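Local coordinates for protein probable ss-1,3-N-acetylglucosaminyltransferase (Staphylococcus aureus subsp. aureus N315, PDB 6H21) that is probably a glycosyltransferase of the family 2, GT-A class, and holds manganese and uridine-diphosphate-N-acetylglucosamine in its structure, at residues C[167-170]-C[171-174]; C[178-181]-C[182-185]; C[199-202]-C[203-207]; C[272-275]-C[276-280]. All coordinates share one frame; numbering follows the deposited sequence.

Overall arrangement
From the N terminus, all four contacts are local: each closes only a short turn, and they run in series with no nesting or crossing. Interaction 1 closes a tight turn in the loop after strand 134-142. Interaction 2 joins strand 177-179 to helix 180-185. Interaction 3 follows on helix 198-207, which touches both earlier regions through L172 O with T203 OG1 and through F178 and V182 against F206. Interaction 4, on helix 264-281 of the linker region, meets interaction 3 through Y274 and Q200 and interaction 1 through R280 and Y170. Interactions 2 and 4 do not touch; their centres lie about 27 Å apart.

Interaction 1: C[167-170]-C[171-174]; sequences SIFY and ALSV
L172 folds its isobutyl group back over the turn that precedes it. L172 CD1 lies 3.3 Å from F169 O, and L172 CD2 is 3.5 Å from I168 O, so each methyl rests on one of two successive carbonyl oxygens. L172 CD2 also meets the F169 ring at its edge, close to the ring plane, 4.2 Å from F169 CD1. The first torsion explains this placement: L172 CG stands beside its own backbone N (chi1 -75°), which turns the branch toward the preceding residues.

One backbone bond closes the turn. A171 N donates to I168 O at 2.9 Å, with 151° at the hydrogen, and the donor sits well above the carbonyl plane. The preceding bond, Y170 N to S167 O at 3.2 Å, has the same three-residue spacing. S167 O additionally lies in the plane of the Y170 ring, at its edge.

Farther out, helices hold these groups from two directions. I204 of helix 198-207 packs on F169, and T203 OG1 is hydrogen-bonded to L172 O. From helix 264-281, Y274 packs on L172, while Y170 OH is hydrogen-bonded to R280 NH1. Beyond the turn, S173 touches uridine-diphosphate-N-acetylglucosamine. The i to i+3 spacing of both backbone bonds is that of a short 3-10 turn, here within the loop that enters the ligand pocket of the GT-A domain.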
loop_
_atom_site.group_PDB
_atom_site.type_symbol
_atom_site.label_atom_id
_atom_site.label_comp_id
_atom_site.label_asym_id
_atom_site.label_seq_id
_atom_site.Cartn_x
_atom_site.Cartn_y
_atom_site.Cartn_z
ATOM N N SER C 167 -15.692 -25.657 -12.226
ATOM C CA SER C 167 -15.039 -24.470 -12.753
ATOM C C SER C 167 -15.790 -23.909 -13.970
ATOM O O SER C 167 -15.153 -23.469 -14.917
ATOM C CB SER C 167 -13.604 -24.777 -13.127
ATOM O OG SER C 167 -12.835 -25.095 -11.976
ATOM N N ILE C 168 -17.132 -23.892 -13.914
ATOM C CA ILE C 168 -17.942 -23.548 -15.091
ATOM C C ILE C 168 -17.857 -22.038 -15.351
ATOM O O ILE C 168 -17.955 -21.625 -16.504
ATOM C CB ILE C 168 -19.396 -24.063 -14.962
ATOM C CG1 ILE C 168 -19.416 -25.564 -14.683
ATOM C CG2 ILE C 168 -20.234 -23.722 -16.190
ATOM C CD1 ILE C 168 -20.793 -26.183 -14.737
ATOM N N PHE C 169 -17.607 -21.225 -14.312
ATOM C CA PHE C 169 -17.473 -19.775 -14.510
ATOM C C PHE C 169 -16.225 -19.405 -15.326
ATOM O O PHE C 169 -16.082 -18.259 -15.713
ATOM C CB PHE C 169 -17.422 -19.020 -13.181
ATOM C CG PHE C 169 -18.763 -18.779 -12.543
ATOM C CD1 PHE C 169 -19.939 -18.879 -13.258
ATOM C CD2 PHE C 169 -18.836 -18.436 -11.205
ATOM C CE1 PHE C 169 -21.165 -18.673 -12.640
ATOM C CE2 PHE C 169 -20.060 -18.203 -10.592
ATOM C CZ PHE C 169 -21.220 -18.299 -11.315
ATOM N N TYR C 170 -15.357 -20.377 -15.611
ATOM C CA TYR C 170 -14.175 -20.143 -16.433
ATOM C C TYR C 170 -14.382 -20.675 -17.861
ATOM O O TYR C 170 -13.443 -20.750 -18.617
ATOM C CB TYR C 170 -12.957 -20.766 -15.736
ATOM C CG TYR C 170 -12.648 -20.076 -14.434
ATOM C CD1 TYR C 170 -13.357 -20.381 -13.285
ATOM C CD2 TYR C 170 -11.712 -19.057 -14.367
ATOM C CE1 TYR C 170 -13.120 -19.720 -12.092
ATOM C CE2 TYR C 170 -11.459 -18.391 -13.181
ATOM C CZ TYR C 170 -12.166 -18.719 -12.041
ATOM O OH TYR C 170 -11.923 -18.065 -10.870
ATOM N N ALA C 171 -15.615 -21.054 -18.203
ATOM C CA ALA C 171 -15.949 -21.646 -19.492
ATOM C C ALA C 171 -17.362 -21.199 -19.896
ATOM O O ALA C 171 -18.279 -21.998 -20.040
ATOM C CB ALA C 171 -15.837 -23.154 -19.403
ATOM N N LEU C 172 -17.507 -19.895 -20.108
ATOM C CA LEU C 172 -18.792 -19.257 -20.216
ATOM C C LEU C 172 -19.139 -18.888 -21.666
ATOM O O LEU C 172 -20.138 -18.190 -21.893
ATOM C CB LEU C 172 -18.767 -18.017 -19.324
ATOM C CG LEU C 172 -18.876 -18.282 -17.831
ATOM C CD1 LEU C 172 -18.830 -16.967 -17.072
ATOM C CD2 LEU C 172 -20.124 -19.072 -17.482
ATOM N N SER C 173 -18.395 -19.393 -22.650
ATOM C CA SER C 173 -18.805 -19.226 -24.064
ATOM C C SER C 173 -20.141 -19.950 -24.266
ATOM O O SER C 173 -20.483 -20.853 -23.507
ATOM C CB SER C 173 -17.771 -19.737 -25.042
ATOM O OG SER C 173 -17.886 -21.140 -25.229
ATOM N N VAL C 174 -20.863 -19.579 -25.321
ATOM C CA VAL C 174 -22.096 -20.248 -25.677
ATOM C C VAL C 174 -21.836 -21.393 -26.669
ATOM O O VAL C 174 -22.808 -21.924 -27.252
ATOM C CB VAL C 174 -23.116 -19.245 -26.239
ATOM C CG1 VAL C 174 -23.420 -18.167 -25.213
ATOM C CG2 VAL C 174 -22.646 -18.650 -27.554
#

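Interaction 2: C[178-181]-C[182-185]; sequences FKKS and VIDK
S181, K180 and I183 carry this first helical turn, each meeting residues three or four places along the chain. S181 O takes the N-H of K185 at 2.9 Å, nearly straight at 167°, and the K185 CG methylene rests 3.1 Å from S181 O.

K180 is joined to D184 at three levels. Its ammonium group forms a salt bridge to one carboxylate oxygen, K180 NZ to D184 OD1 at 3.0 Å. A water bridges to the other oxygen, accepting from K180 NZ at 2.7 Å and donating to D184 OD2 at 2.6 Å. Beneath them, D184 N donates to K180 O at 2.9 Å. The two side chains meet at about a right angle; K180 leaves with CG opposite the backbone N, then bends at chi2 (67°) and again at chi4. NZ also bonds S101 O and L98 O, so D184 shares the lysine with two backbone carbonyls.

I183 CB lies 3.4 Å from K180 O, and I183 CD1 reaches back to F178 CB at 3.9 Å. K179 is the N-cap, and its carbonyl receives a weak bond from V182 N.

The contact thus marks where strand 177-179 passes directly into helix 180-185; F178 and I183 pack between strand 105-108 and helix 198-207, against V106, F202 and F206.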
loop_
_atom_site.group_PDB
_atom_site.type_symbol
_atom_site.label_atom_id
_atom_site.label_comp_id
_atom_site.label_asym_id
_atom_site.label_seq_id
_atom_site.Cartn_x
_atom_site.Cartn_y
_atom_site.Cartn_z
ATOM N N PHE C 178 -27.390 -26.490 -25.555
ATOM C CA PHE C 178 -28.369 -25.941 -24.623
ATOM C C PHE C 178 -29.775 -26.498 -24.913
ATOM O O PHE C 178 -30.212 -26.460 -26.023
ATOM C CB PHE C 178 -28.470 -24.423 -24.795
ATOM C CG PHE C 178 -27.268 -23.595 -24.413
ATOM C CD1 PHE C 178 -26.250 -23.347 -25.323
ATOM C CD2 PHE C 178 -27.196 -22.992 -23.171
ATOM C CE1 PHE C 178 -25.175 -22.544 -24.985
ATOM C CE2 PHE C 178 -26.114 -22.193 -22.836
ATOM C CZ PHE C 178 -25.108 -21.969 -23.743
ATOM N N LYS C 179 -30.496 -26.930 -23.876
ATOM C CA LYS C 179 -31.882 -27.395 -24.013
ATOM C C LYS C 179 -32.785 -26.196 -24.334
ATOM O O LYS C 179 -32.814 -25.210 -23.616
ATOM C CB LYS C 179 -32.345 -28.114 -22.742
ATOM C CG LYS C 179 -33.761 -28.670 -22.822
ATOM C CD LYS C 179 -34.131 -29.551 -21.653
ATOM C CE LYS C 179 -33.840 -31.011 -21.928
ATOM N NZ LYS C 179 -34.193 -31.865 -20.773
ATOM N N LYS C 180 -33.543 -26.314 -25.422
ATOM C CA LYS C 180 -34.273 -25.191 -26.002
ATOM C C LYS C 180 -35.412 -24.723 -25.075
ATOM O O LYS C 180 -35.718 -23.526 -25.017
ATOM C CB LYS C 180 -34.796 -25.581 -27.390
ATOM C CG LYS C 180 -35.476 -24.450 -28.155
ATOM C CD LYS C 180 -34.531 -23.332 -28.547
ATOM C CE LYS C 180 -35.217 -22.029 -28.906
ATOM N NZ LYS C 180 -36.450 -22.217 -29.705
ATOM N N SER C 181 -36.049 -25.651 -24.359
ATOM C CA SER C 181 -37.232 -25.319 -23.542
ATOM C C SER C 181 -36.853 -24.353 -22.406
ATOM O O SER C 181 -37.645 -23.502 -21.999
ATOM C CB SER C 181 -37.890 -26.576 -23.025
ATOM O OG SER C 181 -36.981 -27.323 -22.224
ATOM N N VAL C 182 -35.626 -24.475 -21.890
ATOM C CA VAL C 182 -35.117 -23.582 -20.845
ATOM C C VAL C 182 -35.012 -22.159 -21.419
ATOM O O VAL C 182 -35.393 -21.169 -20.764
ATOM C CB VAL C 182 -33.767 -24.092 -20.299
ATOM C CG1 VAL C 182 -33.119 -23.092 -19.355
ATOM C CG2 VAL C 182 -33.891 -25.458 -19.634
ATOM N N ILE C 183 -34.481 -22.058 -22.637
ATOM C CA ILE C 183 -34.337 -20.786 -23.333
ATOM C C ILE C 183 -35.731 -20.180 -23.597
ATOM O O ILE C 183 -35.921 -18.981 -23.389
ATOM C CB ILE C 183 -33.492 -20.968 -24.617
ATOM C CG1 ILE C 183 -32.009 -21.171 -24.280
ATOM C CG2 ILE C 183 -33.683 -19.810 -25.590
ATOM C CD1 ILE C 183 -31.204 -21.779 -25.407
ATOM N N ASP C 184 -36.698 -21.008 -24.019
ATOM C CA ASP C 184 -38.063 -20.541 -24.404
ATOM C C ASP C 184 -38.866 -20.079 -23.172
ATOM O O ASP C 184 -39.371 -18.944 -23.136
ATOM C CB ASP C 184 -38.849 -21.623 -25.146
ATOM C CG ASP C 184 -38.241 -22.028 -26.478
ATOM O OD1 ASP C 184 -37.402 -21.265 -26.998
ATOM O OD2 ASP C 184 -38.602 -23.112 -26.981
ATOM N N LYS C 185 -38.974 -20.962 -22.172
ATOM C CA LYS C 185 -39.757 -20.734 -20.961
ATOM C C LYS C 185 -39.261 -19.477 -20.235
ATOM O O LYS C 185 -40.059 -18.738 -19.679
ATOM C CB LYS C 185 -39.665 -21.944 -20.024
ATOM C CG LYS C 185 -40.376 -23.204 -20.498
ATOM C CD LYS C 185 -40.018 -24.426 -19.666
ATOM C CE LYS C 185 -40.817 -25.663 -20.016
ATOM N NZ LYS C 185 -41.057 -26.505 -18.819
HETATM O O HOH W 1 -38.563 -23.927 -29.441
#

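Interaction 3: C[199-202]-C[203-207]; sequences DQLF and TIEFL. With UD1 (uridine-diphosphate-N-acetylglucosamine), chain X.
L201 lays its CD1 methyl alongside the E205 chain one turn later, 3.8 Å from E205 CG and equally far from E205 OE2, and the two side chains cross obliquely. E205 leaves with CG beside its backbone N (chi1 -75°) and runs extended beyond it. Its OE2 also has a long, weak ion pair with K191 NZ.

Below these side chains the backbone is regular alpha helix. T203 N donates to D199 O at 3.1 Å with an angle of 170°, and E205 N to L201 O at 2.8 Å. I204 N bonds Q200 O in the same way, with I204 CG1 pressed to 3.1 Å of that oxygen. T203 OG1 is hydrogen-bonded to L172 O, and Q200 OE1 to Y274 OH. The F202 ring stacks on F190 and meets F178 edge-to-face, and F206 meets F178 edge-to-face as well.

At the start of the run D199 faces the ligand: O6' of uridine-diphosphate-N-acetylglucosamine donates to D199 OD2 at 2.6 Å. D199 OD2 is also salt-bridged to R94 NH1, and R94 NH2 bonds the ligand. One carboxylate oxygen thus accepts the ligand hydroxyl while paired with an arginine, which is consistent with R94 holding the carboxylate toward the sugar.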
loop_
_atom_site.group_PDB
_atom_site.type_symbol
_atom_site.label_atom_id
_atom_site.label_comp_id
_atom_site.label_asym_id
_atom_site.label_seq_id
_atom_site.Cartn_x
_atom_site.Cartn_y
_atom_site.Cartn_z
ATOM N N ASP C 199 -22.060 -12.955 -24.191
ATOM C CA ASP C 199 -22.053 -14.406 -24.248
ATOM C C ASP C 199 -21.984 -14.973 -22.820
ATOM O O ASP C 199 -22.706 -15.907 -22.481
ATOM C CB ASP C 199 -20.924 -14.907 -25.159
ATOM C CG ASP C 199 -21.147 -14.597 -26.634
ATOM O OD1 ASP C 199 -22.066 -13.815 -26.938
ATOM O OD2 ASP C 199 -20.409 -15.160 -27.481
ATOM N N GLN C 200 -21.140 -14.377 -21.972
ATOM C CA GLN C 200 -21.096 -14.743 -20.541
ATOM C C GLN C 200 -22.483 -14.590 -19.898
ATOM O O GLN C 200 -22.920 -15.447 -19.140
ATOM C CB GLN C 200 -20.136 -13.833 -19.773
ATOM C CG GLN C 200 -18.667 -14.055 -20.058
ATOM C CD GLN C 200 -17.816 -13.213 -19.129
ATOM O OE1 GLN C 200 -17.835 -13.380 -17.908
ATOM N NE2 GLN C 200 -17.069 -12.277 -19.701
ATOM N N LEU C 201 -23.164 -13.481 -20.197
ATOM C CA LEU C 201 -24.434 -13.173 -19.590
ATOM C C LEU C 201 -25.480 -14.219 -19.999
ATOM O O LEU C 201 -26.245 -14.668 -19.158
ATOM C CB LEU C 201 -24.885 -11.766 -19.986
ATOM C CG LEU C 201 -26.291 -11.392 -19.518
ATOM C CD1 LEU C 201 -26.434 -11.564 -18.018
ATOM C CD2 LEU C 201 -26.644 -9.967 -19.926
ATOM N N PHE C 202 -25.482 -14.599 -21.286
ATOM C CA PHE C 202 -26.408 -15.605 -21.791
ATOM C C PHE C 202 -26.173 -16.939 -21.067
ATOM O O PHE C 202 -27.114 -17.533 -20.584
ATOM C CB PHE C 202 -26.283 -15.762 -23.306
ATOM C CG PHE C 202 -27.230 -16.776 -23.899
ATOM C CD1 PHE C 202 -26.929 -18.130 -23.853
ATOM C CD2 PHE C 202 -28.428 -16.378 -24.469
ATOM C CE1 PHE C 202 -27.798 -19.066 -24.389
ATOM C CE2 PHE C 202 -29.296 -17.313 -25.003
ATOM C CZ PHE C 202 -28.987 -18.657 -24.956
ATOM N N THR C 203 -24.914 -17.391 -20.983
ATOM C CA THR C 203 -24.603 -18.665 -20.338
ATOM C C THR C 203 -24.965 -18.628 -18.845
ATOM O O THR C 203 -25.551 -19.595 -18.330
ATOM C CB THR C 203 -23.142 -19.071 -20.552
ATOM O OG1 THR C 203 -22.903 -19.195 -21.956
ATOM C CG2 THR C 203 -22.800 -20.377 -19.874
ATOM N N ILE C 204 -24.655 -17.520 -18.161
ATOM C CA ILE C 204 -25.006 -17.345 -16.745
ATOM C C ILE C 204 -26.531 -17.365 -16.560
ATOM O O ILE C 204 -27.014 -18.026 -15.637
ATOM C CB ILE C 204 -24.389 -16.050 -16.172
ATOM C CG1 ILE C 204 -22.860 -16.118 -16.124
ATOM C CG2 ILE C 204 -25.013 -15.691 -14.822
ATOM C CD1 ILE C 204 -22.278 -16.677 -14.850
ATOM N N GLU C 205 -27.273 -16.610 -17.388
ATOM C CA GLU C 205 -28.754 -16.590 -17.322
ATOM C C GLU C 205 -29.272 -18.026 -17.473
ATOM O O GLU C 205 -30.196 -18.438 -16.752
ATOM C CB GLU C 205 -29.375 -15.654 -18.370
ATOM C CG GLU C 205 -29.231 -14.171 -18.028
ATOM C CD GLU C 205 -29.923 -13.138 -18.923
ATOM O OE1 GLU C 205 -30.163 -13.416 -20.113
ATOM O OE2 GLU C 205 -30.198 -12.020 -18.424
ATOM N N PHE C 206 -28.658 -18.796 -18.387
ATOM C CA PHE C 206 -29.057 -20.170 -18.611
ATOM C C PHE C 206 -28.782 -21.013 -17.363
ATOM O O PHE C 206 -29.659 -21.773 -16.919
ATOM C CB PHE C 206 -28.342 -20.788 -19.810
ATOM C CG PHE C 206 -28.929 -22.104 -20.239
ATOM C CD1 PHE C 206 -28.521 -23.290 -19.650
ATOM C CD2 PHE C 206 -29.916 -22.156 -21.210
ATOM C CE1 PHE C 206 -29.068 -24.500 -20.047
ATOM C CE2 PHE C 206 -30.468 -23.368 -21.600
ATOM C CZ PHE C 206 -30.049 -24.537 -21.015
ATOM N N LEU C 207 -27.561 -20.903 -16.832
ATOM C CA LEU C 207 -27.109 -21.688 -15.641
ATOM C C LEU C 207 -28.026 -21.435 -14.431
ATOM O O LEU C 207 -28.340 -22.352 -13.691
ATOM C CB LEU C 207 -25.656 -21.322 -15.291
ATOM C CG LEU C 207 -24.579 -21.840 -16.243
ATOM C CD1 LEU C 207 -23.233 -21.205 -15.922
ATOM C CD2 LEU C 207 -24.481 -23.357 -16.190
HETATM C "C1'" UD1 X . -15.028 -14.452 -29.676
HETATM C "C2'" UD1 X . -15.052 -15.435 -28.502
HETATM C "C3'" UD1 X . -16.118 -16.503 -28.740
HETATM C "C4'" UD1 X . -17.464 -15.831 -29.003
HETATM C "C5'" UD1 X . -17.365 -14.745 -30.077
HETATM C "C6'" UD1 X . -18.682 -13.983 -30.253
HETATM C "C7'" UD1 X . -12.909 -15.786 -27.329
HETATM C "C8'" UD1 X . -11.617 -16.559 -27.324
HETATM N "N2'" UD1 X . -13.745 -16.059 -28.333
HETATM O "O1'" UD1 X . -14.712 -15.198 -30.856
HETATM O "O3'" UD1 X . -16.201 -17.376 -27.603
HETATM O "O4'" UD1 X . -18.396 -16.828 -29.425
HETATM O "O5'" UD1 X . -16.300 -13.813 -29.794
HETATM O "O6'" UD1 X . -19.175 -13.464 -29.022
HETATM O "O7'" UD1 X . -13.175 -14.970 -26.463
HETATM N N1 UD1 X . -20.485 -12.139 -36.428
HETATM C C2 UD1 X . -21.758 -11.597 -36.685
HETATM N N3 UD1 X . -21.913 -10.316 -36.996
HETATM C C4 UD1 X . -20.866 -9.504 -37.082
HETATM C C5 UD1 X . -19.584 -9.998 -36.835
HETATM C C6 UD1 X . -19.403 -11.340 -36.494
HETATM O O2 UD1 X . -22.774 -12.300 -36.619
HETATM O O4 UD1 X . -21.077 -8.311 -37.395
HETATM C C1B UD1 X . -20.416 -13.558 -36.076
HETATM C C2B UD1 X . -19.301 -14.319 -36.771
HETATM O "O2'" UD1 X . -19.664 -14.651 -38.107
HETATM C C3B UD1 X . -19.149 -15.525 -35.857
HETATM C C4B UD1 X . -19.518 -14.983 -34.478
HETATM O O4B UD1 X . -20.186 -13.728 -34.679
HETATM O O3B UD1 X . -20.063 -16.563 -36.232
HETATM C C5B UD1 X . -18.304 -14.741 -33.598
HETATM O O5B UD1 X . -17.315 -14.069 -34.365
HETATM P PA UD1 X . -15.784 -14.532 -34.370
HETATM O O1A UD1 X . -15.087 -13.598 -35.306
HETATM O O2A UD1 X . -15.632 -16.046 -34.497
HETATM O O3A UD1 X . -15.390 -14.118 -32.892
HETATM P PB UD1 X . -14.048 -14.578 -32.163
HETATM O O1B UD1 X . -13.278 -13.343 -31.812
HETATM O O2B UD1 X . -13.331 -15.697 -32.905
#

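Interaction 4: C[272-275]-C[276-280]; sequences GKYT and TRLLR
G272 O is gripped twice by T276, whose backbone N and OG1 each lie 3.0 Å from it. Both are donors, approaching from opposite faces of the carbonyl plane, each tilted 28° from it. OG1 is placed for this by a first torsion of -57°, which sets it beside the T276 backbone N. The same hydroxyl oxygen is also hydrogen-bonded to T320 N, so it serves two partners.

Three further carbonyls take an N-H: R277 N to K273 O at 3.1 Å, L278 N to Y274 O at 2.8 Å, and L279 N to T275 O at 2.9 Å. T275 OG1 bonds both A271 O and Y252 OH.

Y274 and R277 run side by side in the same direction, ring and guanidinium planes 28° apart, with R277 CD 3.7 Å from Y274 CE1. Y274 OH is hydrogen-bonded to Q200 OE1. T275 CG2 packs against L279 CD1 at 4.1 Å. T276 CG2 lies over one face of the R280 guanidinium, 3.4 Å above its plane and offset toward the rim.

A threonine hydroxyl returning to the carbonyl four residues earlier is a familiar alpha-helical pattern. Here it occurs in helix 264-281, part of the helical TarS linker region, which packs between helices 242-256 and 324-332 and meets the GT-A domain through Y274 and R280.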
loop_
_atom_site.group_PDB
_atom_site.type_symbol
_atom_site.label_atom_id
_atom_site.label_comp_id
_atom_site.label_asym_id
_atom_site.label_seq_id
_atom_site.Cartn_x
_atom_site.Cartn_y
_atom_site.Cartn_z
ATOM N N GLY C 272 -19.416 -14.271 -5.343
ATOM C CA GLY C 272 -18.003 -14.216 -4.951
ATOM C C GLY C 272 -17.100 -14.990 -5.902
ATOM O O GLY C 272 -15.980 -14.560 -6.240
ATOM N N LYS C 273 -17.553 -16.173 -6.320
ATOM C CA LYS C 273 -16.799 -16.958 -7.281
ATOM C C LYS C 273 -16.722 -16.227 -8.624
ATOM O O LYS C 273 -15.683 -16.283 -9.308
ATOM C CB LYS C 273 -17.407 -18.352 -7.415
ATOM C CG LYS C 273 -17.292 -19.191 -6.146
ATOM C CD LYS C 273 -15.864 -19.487 -5.736
ATOM C CE LYS C 273 -15.784 -19.944 -4.291
ATOM N NZ LYS C 273 -14.422 -20.426 -3.955
ATOM N N TYR C 274 -17.795 -15.524 -9.002
ATOM C CA TYR C 274 -17.777 -14.780 -10.267
ATOM C C TYR C 274 -16.800 -13.599 -10.137
ATOM O O TYR C 274 -16.044 -13.307 -11.072
ATOM C CB TYR C 274 -19.161 -14.310 -10.741
ATOM C CG TYR C 274 -19.024 -13.631 -12.075
ATOM C CD1 TYR C 274 -18.902 -14.374 -13.236
ATOM C CD2 TYR C 274 -18.823 -12.268 -12.157
ATOM C CE1 TYR C 274 -18.660 -13.771 -14.463
ATOM C CE2 TYR C 274 -18.537 -11.656 -13.370
ATOM C CZ TYR C 274 -18.460 -12.405 -14.532
ATOM O OH TYR C 274 -18.181 -11.795 -15.728
ATOM N N THR C 275 -16.835 -12.914 -8.991
ATOM C CA THR C 275 -15.938 -11.792 -8.739
ATOM C C THR C 275 -14.479 -12.253 -8.901
ATOM O O THR C 275 -13.675 -11.558 -9.505
ATOM C CB THR C 275 -16.208 -11.142 -7.374
ATOM O OG1 THR C 275 -17.535 -10.605 -7.344
ATOM C CG2 THR C 275 -15.213 -10.038 -7.081
ATOM N N THR C 276 -14.150 -13.429 -8.357
ATOM C CA THR C 276 -12.823 -14.020 -8.479
ATOM C C THR C 276 -12.473 -14.201 -9.959
ATOM O O THR C 276 -11.407 -13.791 -10.405
ATOM C CB THR C 276 -12.707 -15.346 -7.713
ATOM O OG1 THR C 276 -13.042 -15.109 -6.344
ATOM C CG2 THR C 276 -11.328 -15.969 -7.792
ATOM N N ARG C 277 -13.386 -14.810 -10.719
ATOM C CA ARG C 277 -13.191 -14.997 -12.153
ATOM C C ARG C 277 -12.943 -13.643 -12.839
ATOM O O ARG C 277 -12.073 -13.537 -13.714
ATOM C CB ARG C 277 -14.397 -15.722 -12.765
ATOM C CG ARG C 277 -14.328 -15.882 -14.277
ATOM C CD ARG C 277 -15.120 -14.816 -15.001
ATOM N NE ARG C 277 -14.596 -14.635 -16.351
ATOM C CZ ARG C 277 -14.562 -13.473 -16.996
ATOM N NH1 ARG C 277 -13.941 -13.406 -18.164
ATOM N NH2 ARG C 277 -15.121 -12.389 -16.465
ATOM N N LEU C 278 -13.711 -12.620 -12.461
ATOM C CA LEU C 278 -13.615 -11.301 -13.083
ATOM C C LEU C 278 -12.234 -10.667 -12.826
ATOM O O LEU C 278 -11.587 -10.097 -13.722
ATOM C CB LEU C 278 -14.746 -10.430 -12.530
ATOM C CG LEU C 278 -14.820 -9.011 -13.067
ATOM C CD1 LEU C 278 -15.101 -9.020 -14.551
ATOM C CD2 LEU C 278 -15.882 -8.208 -12.341
ATOM N N LEU C 279 -11.779 -10.750 -11.582
ATOM C CA LEU C 279 -10.467 -10.228 -11.197
ATOM C C LEU C 279 -9.336 -11.007 -11.881
ATOM O O LEU C 279 -8.305 -10.419 -12.172
ATOM C CB LEU C 279 -10.343 -10.287 -9.672
ATOM C CG LEU C 279 -11.197 -9.258 -8.936
ATOM C CD1 LEU C 279 -11.135 -9.474 -7.437
ATOM C CD2 LEU C 279 -10.759 -7.839 -9.288
ATOM N N ARG C 280 -9.553 -12.295 -12.177
ATOM C CA ARG C 280 -8.533 -13.175 -12.787
ATOM C C ARG C 280 -8.453 -13.019 -14.314
ATOM O O ARG C 280 -7.359 -13.128 -14.877
ATOM C CB ARG C 280 -8.801 -14.640 -12.448
ATOM C CG ARG C 280 -8.181 -15.081 -11.133
ATOM C CD ARG C 280 -8.342 -16.566 -10.865
ATOM N NE ARG C 280 -7.842 -16.838 -9.528
ATOM C CZ ARG C 280 -8.287 -17.798 -8.720
ATOM N NH1 ARG C 280 -9.353 -18.514 -9.057
ATOM N NH2 ARG C 280 -7.650 -18.034 -7.584
#